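Local coordinates for protein enolase from the environmental genome shotgun sequencing of the Sargasso Sea (PDB 2QGY) that is of unknown function but, as a magnesium-binding member of the enolase superfamily, probably abstracts a proton alpha to a carboxylate of its substrate, at residues H24-I38 against F330-E342. Sequence-based numbering, arbitrary orientation.
Sequences HLSDDQWSNTKKFII and FPDYINFSKKFCE
Phe36 and Tyr333 form an offset edge-to-face stack, the edge of Phe36 toward the tyrosine face with the planes 74° apart, and Phe36 CZ comes within 3.6 Å of Tyr333 CE2. Further round the same rim, Phe36 CE2 meets Phe336 CE2 at 3.7 Å; a flat phenyl edge can touch both rings at once. Thr33 suits its place because one branch is apolar and the other polar: CG2 lies over one face of Phe336, whose ring is carried there with CG anti to the backbone N (chi1 178°), while OG1 accepts a hydrogen bond from His24 N. Further along, Ile38 CD1 touches Phe340. The tyrosine adds a polar tip to this buried cluster: Lys34 N donates to Tyr333 OH at 3.2 Å. That hydroxyl also shares a water with Asn32 O and binds Trp304. Here the loop leading into strand 37-43 of the N-terminal capping domain lies against the short helix 334-338 that follows strand 327-329 of the C-terminal barrel, the two-domain plan of the enolase superfamily. The Lys34 side chain lies about 11 Å from the bound magnesium, and its amine bonds Ser55 O. Buried Asp332 sets OD2 at the Trp30 ring edge, 3.4 Å from Trp30 CD1. Toward solvent the contact is more polar. Partly exposed Asp27, a short acid suited to backbone N-H groups, receives Asn335 N on the syn lone pair of OD2 (2.9 Å, 161°) and a weak bond from Phe336 N on OD1. Asn335 is exposed beside it. The partly exposed His24 imidazole is nearly parallel to the Phe336 ring but slid aside, while its NE2 pairs with Leu372 O.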
loop_
_atom_site.group_PDB
_atom_site.type_symbol
_atom_site.label_atom_id
_atom_site.label_comp_id
_atom_site.label_asym_id
_atom_site.label_seq_id
_atom_site.Cartn_x
_atom_site.Cartn_y
_atom_site.Cartn_z
ATOM N N HIS A 24 -9.718 23.602 -4.490
ATOM C CA HIS A 24 -10.321 24.919 -4.324
ATOM C C HIS A 24 -9.372 25.765 -3.478
ATOM O O HIS A 24 -8.416 25.228 -2.918
ATOM C CB HIS A 24 -11.723 24.761 -3.718
ATOM C CG HIS A 24 -12.701 24.086 -4.649
ATOM N ND1 HIS A 24 -13.234 24.721 -5.756
ATOM C CD2 HIS A 24 -13.245 22.840 -4.636
ATOM C CE1 HIS A 24 -14.060 23.899 -6.381
ATOM N NE2 HIS A 24 -14.080 22.750 -5.723
ATOM N N LEU A 25 -9.582 27.071 -3.399
ATOM C CA LEU A 25 -8.754 27.873 -2.495
ATOM C C LEU A 25 -9.307 27.665 -1.095
ATOM O O LEU A 25 -10.519 27.643 -0.905
ATOM C CB LEU A 25 -8.779 29.360 -2.858
ATOM C CG LEU A 25 -7.981 29.734 -4.095
ATOM C CD1 LEU A 25 -8.164 31.229 -4.353
ATOM C CD2 LEU A 25 -6.500 29.416 -3.861
ATOM N N SER A 26 -8.409 27.477 -0.124
ATOM C CA SER A 26 -8.840 27.264 1.252
ATOM C C SER A 26 -9.171 28.612 1.883
ATOM O O SER A 26 -9.106 29.648 1.223
ATOM C CB SER A 26 -7.763 26.517 2.053
ATOM O OG SER A 26 -6.643 27.364 2.264
ATOM N N ASP A 27 -9.560 28.610 3.158
ATOM C CA ASP A 27 -9.954 29.872 3.828
ATOM C C ASP A 27 -8.840 30.947 3.733
ATOM O O ASP A 27 -7.642 30.658 3.941
ATOM C CB ASP A 27 -10.350 29.647 5.306
ATOM C CG ASP A 27 -11.380 28.523 5.529
ATOM O OD1 ASP A 27 -12.025 28.021 4.551
ATOM O OD2 ASP A 27 -11.545 28.137 6.738
ATOM N N ASP A 28 -9.224 32.195 3.430
ATOM C CA ASP A 28 -8.248 33.307 3.304
ATOM C C ASP A 28 -7.184 33.046 2.231
ATOM O O ASP A 28 -6.092 33.646 2.252
ATOM C CB ASP A 28 -7.591 33.638 4.670
ATOM C CG ASP A 28 -8.610 33.698 5.808
ATOM O OD1 ASP A 28 -9.570 34.487 5.698
ATOM O OD2 ASP A 28 -8.451 32.957 6.814
ATOM N N GLN A 29 -7.512 32.165 1.275
ATOM C CA GLN A 29 -6.621 31.858 0.158
ATOM C C GLN A 29 -5.251 31.378 0.676
ATOM O O GLN A 29 -4.205 31.620 0.066
ATOM C CB GLN A 29 -6.506 33.055 -0.818
ATOM C CG GLN A 29 -7.883 33.557 -1.324
ATOM C CD GLN A 29 -8.573 34.481 -0.348
ATOM O OE1 GLN A 29 -7.944 35.375 0.214
ATOM N NE2 GLN A 29 -9.851 34.251 -0.108
ATOM N N TRP A 30 -5.275 30.691 1.820
ATOM C CA TRP A 30 -4.031 30.268 2.484
ATOM C C TRP A 30 -3.323 29.143 1.704
ATOM O O TRP A 30 -2.086 29.139 1.583
ATOM C CB TRP A 30 -4.332 29.847 3.940
ATOM C CG TRP A 30 -3.175 29.132 4.573
ATOM C CD1 TRP A 30 -3.100 27.814 4.896
ATOM C CD2 TRP A 30 -1.895 29.703 4.900
ATOM N NE1 TRP A 30 -1.857 27.533 5.446
ATOM C CE2 TRP A 30 -1.099 28.669 5.442
ATOM C CE3 TRP A 30 -1.351 30.987 4.782
ATOM C CZ2 TRP A 30 0.230 28.877 5.868
ATOM C CZ3 TRP A 30 -0.020 31.200 5.216
ATOM C CH2 TRP A 30 0.740 30.148 5.754
ATOM N N SER A 31 -4.123 28.225 1.167
ATOM C CA SER A 31 -3.639 27.049 0.424
ATOM C C SER A 31 -4.648 26.610 -0.651
ATOM O O SER A 31 -5.737 27.164 -0.747
ATOM C CB SER A 31 -3.445 25.893 1.417
ATOM O OG SER A 31 -2.643 24.854 0.848
ATOM N N ASN A 32 -4.288 25.629 -1.478
ATOM C CA ASN A 32 -5.305 24.893 -2.242
ATOM C C ASN A 32 -5.741 23.765 -1.323
ATOM O O ASN A 32 -4.912 23.181 -0.605
ATOM C CB ASN A 32 -4.750 24.317 -3.554
ATOM C CG ASN A 32 -4.111 25.382 -4.451
ATOM O OD1 ASN A 32 -4.741 26.373 -4.801
ATOM N ND2 ASN A 32 -2.842 25.167 -4.822
ATOM N N THR A 33 -7.035 23.503 -1.273
ATOM C CA THR A 33 -7.520 22.290 -0.628
ATOM C C THR A 33 -7.121 21.105 -1.490
ATOM O O THR A 33 -7.047 21.213 -2.710
ATOM C CB THR A 33 -9.037 22.318 -0.472
ATOM O OG1 THR A 33 -9.623 22.373 -1.780
ATOM C CG2 THR A 33 -9.428 23.550 0.353
ATOM N N LYS A 34 -6.826 19.967 -0.857
ATOM C CA LYS A 34 -6.571 18.756 -1.639
ATOM C C LYS A 34 -7.924 18.284 -2.162
ATOM O O LYS A 34 -8.964 18.740 -1.676
ATOM C CB LYS A 34 -5.914 17.668 -0.757
ATOM C CG LYS A 34 -6.689 17.363 0.492
ATOM C CD LYS A 34 -6.065 16.293 1.444
ATOM C CE LYS A 34 -5.705 15.028 0.694
ATOM N NZ LYS A 34 -5.567 13.827 1.574
ATOM N N LYS A 35 -7.921 17.378 -3.134
ATOM C CA LYS A 35 -9.157 16.718 -3.563
ATOM C C LYS A 35 -9.606 15.762 -2.434
ATOM O O LYS A 35 -8.781 14.997 -1.885
ATOM C CB LYS A 35 -8.947 15.945 -4.864
ATOM C CG LYS A 35 -8.405 16.793 -6.005
ATOM C CD LYS A 35 -8.494 16.050 -7.339
ATOM C CE LYS A 35 -8.011 16.906 -8.526
ATOM N NZ LYS A 35 -6.593 17.329 -8.394
ATOM N N PHE A 36 -10.880 15.829 -2.040
ATOM C CA PHE A 36 -11.411 14.909 -1.024
ATOM C C PHE A 36 -12.258 13.835 -1.721
ATOM O O PHE A 36 -12.785 14.081 -2.797
ATOM C CB PHE A 36 -12.264 15.687 -0.009
ATOM C CG PHE A 36 -11.553 16.872 0.606
ATOM C CD1 PHE A 36 -10.354 16.704 1.283
ATOM C CD2 PHE A 36 -12.102 18.150 0.532
ATOM C CE1 PHE A 36 -9.715 17.805 1.902
ATOM C CE2 PHE A 36 -11.481 19.236 1.129
ATOM C CZ PHE A 36 -10.281 19.069 1.808
ATOM N N ILE A 37 -12.380 12.673 -1.085
ATOM C CA ILE A 37 -13.174 11.562 -1.580
ATOM C C ILE A 37 -14.182 11.275 -0.483
ATOM O O ILE A 37 -13.837 10.740 0.554
ATOM C CB ILE A 37 -12.302 10.310 -1.823
ATOM C CG1 ILE A 37 -11.154 10.652 -2.792
ATOM C CG2 ILE A 37 -13.190 9.112 -2.265
ATOM C CD1 ILE A 37 -10.061 9.530 -2.915
ATOM N N ILE A 38 -15.427 11.635 -0.740
ATOM C CA ILE A 38 -16.494 11.482 0.244
ATOM C C ILE A 38 -17.533 10.542 -0.356
ATOM O O ILE A 38 -17.847 10.670 -1.525
ATOM C CB ILE A 38 -17.095 12.837 0.557
ATOM C CG1 ILE A 38 -16.010 13.700 1.245
ATOM C CG2 ILE A 38 -18.303 12.668 1.467
ATOM C CD1 ILE A 38 -16.418 15.098 1.564
ATOM N N PHE A 330 -7.159 21.280 10.351
ATOM C CA PHE A 330 -6.631 22.242 9.396
ATOM C C PHE A 330 -7.611 23.397 9.429
ATOM O O PHE A 330 -8.702 23.287 8.884
ATOM C CB PHE A 330 -6.560 21.643 7.985
ATOM C CG PHE A 330 -5.375 20.779 7.776
ATOM C CD1 PHE A 330 -4.264 21.245 7.081
ATOM C CD2 PHE A 330 -5.350 19.488 8.299
ATOM C CE1 PHE A 330 -3.156 20.422 6.906
ATOM C CE2 PHE A 330 -4.234 18.652 8.132
ATOM C CZ PHE A 330 -3.130 19.132 7.435
ATOM N N PRO A 331 -7.261 24.465 10.160
ATOM C CA PRO A 331 -8.229 25.541 10.314
ATOM C C PRO A 331 -8.693 26.095 8.965
ATOM O O PRO A 331 -9.869 26.423 8.841
ATOM C CB PRO A 331 -7.467 26.599 11.114
ATOM C CG PRO A 331 -6.505 25.801 11.943
ATOM C CD PRO A 331 -6.018 24.738 10.905
ATOM N N ASP A 332 -7.810 26.128 7.966
ATOM C CA ASP A 332 -8.155 26.707 6.653
ATOM C C ASP A 332 -9.136 25.858 5.850
ATOM O O ASP A 332 -9.672 26.312 4.849
ATOM C CB ASP A 332 -6.920 27.058 5.827
ATOM C CG ASP A 332 -5.961 25.871 5.641
ATOM O OD1 ASP A 332 -5.557 25.249 6.653
ATOM O OD2 ASP A 332 -5.598 25.594 4.486
ATOM N N TYR A 333 -9.342 24.617 6.273
ATOM C CA TYR A 333 -10.331 23.735 5.660
ATOM C C TYR A 333 -11.710 23.843 6.321
ATOM O O TYR A 333 -12.703 23.224 5.859
ATOM C CB TYR A 333 -9.848 22.286 5.778
ATOM C CG TYR A 333 -8.736 21.883 4.803
ATOM C CD1 TYR A 333 -8.005 22.833 4.070
ATOM C CD2 TYR A 333 -8.419 20.532 4.619
ATOM C CE1 TYR A 333 -6.983 22.433 3.161
ATOM C CE2 TYR A 333 -7.415 20.133 3.736
ATOM C CZ TYR A 333 -6.716 21.068 3.009
ATOM O OH TYR A 333 -5.736 20.641 2.122
ATOM N N ILE A 334 -11.796 24.595 7.425
ATOM C CA ILE A 334 -13.067 24.637 8.148
ATOM C C ILE A 334 -14.184 25.336 7.355
ATOM O O ILE A 334 -15.247 24.760 7.161
ATOM C CB ILE A 334 -12.934 25.263 9.544
ATOM C CG1 ILE A 334 -12.013 24.405 10.449
ATOM C CG2 ILE A 334 -14.313 25.450 10.167
ATOM C CD1 ILE A 334 -12.687 23.157 11.061
ATOM N N ASN A 335 -13.961 26.564 6.905
ATOM C CA ASN A 335 -15.059 27.245 6.204
ATOM C C ASN A 335 -15.270 26.675 4.811
ATOM O O ASN A 335 -16.403 26.661 4.310
ATOM C CB ASN A 335 -14.846 28.745 6.144
ATOM C CG ASN A 335 -14.894 29.388 7.515
ATOM O OD1 ASN A 335 -15.686 29.001 8.385
ATOM N ND2 ASN A 335 -14.048 30.380 7.716
ATOM N N PHE A 336 -14.204 26.162 4.189
ATOM C CA PHE A 336 -14.407 25.424 2.959
ATOM C C PHE A 336 -15.415 24.277 3.166
ATOM O O PHE A 336 -16.321 24.063 2.354
ATOM C CB PHE A 336 -13.121 24.833 2.389
ATOM C CG PHE A 336 -13.372 24.043 1.150
ATOM C CD1 PHE A 336 -13.616 24.704 -0.055
ATOM C CD2 PHE A 336 -13.439 22.651 1.186
ATOM C CE1 PHE A 336 -13.890 24.005 -1.187
ATOM C CE2 PHE A 336 -13.723 21.934 0.043
ATOM C CZ PHE A 336 -13.955 22.608 -1.153
ATOM N N SER A 337 -15.201 23.497 4.219
ATOM C CA SER A 337 -16.035 22.330 4.490
ATOM C C SER A 337 -17.449 22.792 4.852
ATOM O O SER A 337 -18.443 22.119 4.540
ATOM C CB SER A 337 -15.436 21.503 5.620
ATOM O OG SER A 337 -14.143 21.027 5.273
ATOM N N LYS A 338 -17.530 23.948 5.519
ATOM C CA LYS A 338 -18.834 24.520 5.866
ATOM C C LYS A 338 -19.691 24.867 4.647
ATOM O O LYS A 338 -20.919 24.983 4.757
ATOM C CB LYS A 338 -18.653 25.733 6.756
ATOM C CG LYS A 338 -18.264 25.359 8.192
ATOM C CD LYS A 338 -18.232 26.574 9.073
ATOM C CE LYS A 338 -18.136 26.164 10.528
ATOM N NZ LYS A 338 -17.866 27.374 11.364
ATOM N N LYS A 339 -19.058 25.039 3.496
ATOM C CA LYS A 339 -19.807 25.302 2.252
ATOM C C LYS A 339 -20.822 24.206 1.953
ATOM O O LYS A 339 -21.913 24.481 1.432
ATOM C CB LYS A 339 -18.878 25.471 1.053
ATOM C CG LYS A 339 -18.013 26.716 1.052
ATOM C CD LYS A 339 -17.048 26.641 -0.133
ATOM C CE LYS A 339 -16.162 27.883 -0.213
ATOM N NZ LYS A 339 -16.942 29.065 -0.641
ATOM N N PHE A 340 -20.474 22.956 2.258
ATOM C CA PHE A 340 -21.366 21.850 1.918
ATOM C C PHE A 340 -21.826 21.035 3.136
ATOM O O PHE A 340 -22.672 20.176 3.001
ATOM C CB PHE A 340 -20.713 20.943 0.854
ATOM C CG PHE A 340 -19.443 20.275 1.340
ATOM C CD1 PHE A 340 -19.500 19.064 2.032
ATOM C CD2 PHE A 340 -18.212 20.873 1.118
ATOM C CE1 PHE A 340 -18.323 18.458 2.484
ATOM C CE2 PHE A 340 -17.026 20.277 1.559
ATOM C CZ PHE A 340 -17.093 19.064 2.247
ATOM N N CYS A 341 -21.265 21.292 4.317
ATOM C CA CYS A 341 -21.606 20.476 5.495
ATOM C C CYS A 341 -21.930 21.385 6.672
ATOM O O CYS A 341 -21.174 22.299 6.959
ATOM C CB CYS A 341 -20.436 19.543 5.884
ATOM S SG CYS A 341 -20.736 18.455 7.324
ATOM N N GLU A 342 -23.052 21.121 7.341
ATOM C CA GLU A 342 -23.338 21.769 8.628
ATOM C C GLU A 342 -22.573 20.971 9.672
ATOM O O GLU A 342 -23.041 19.947 10.171
ATOM C CB GLU A 342 -24.858 21.808 8.890
ATOM C CG GLU A 342 -25.595 22.706 7.888
ATOM C CD GLU A 342 -27.139 22.586 7.894
ATOM O OE1 GLU A 342 -27.742 23.053 6.900
ATOM O OE2 GLU A 342 -27.758 22.031 8.849
HETATM O O HOH W 1 -2.898 25.200 7.534
HETATM O O HOH W 2 -3.843 22.432 1.841
#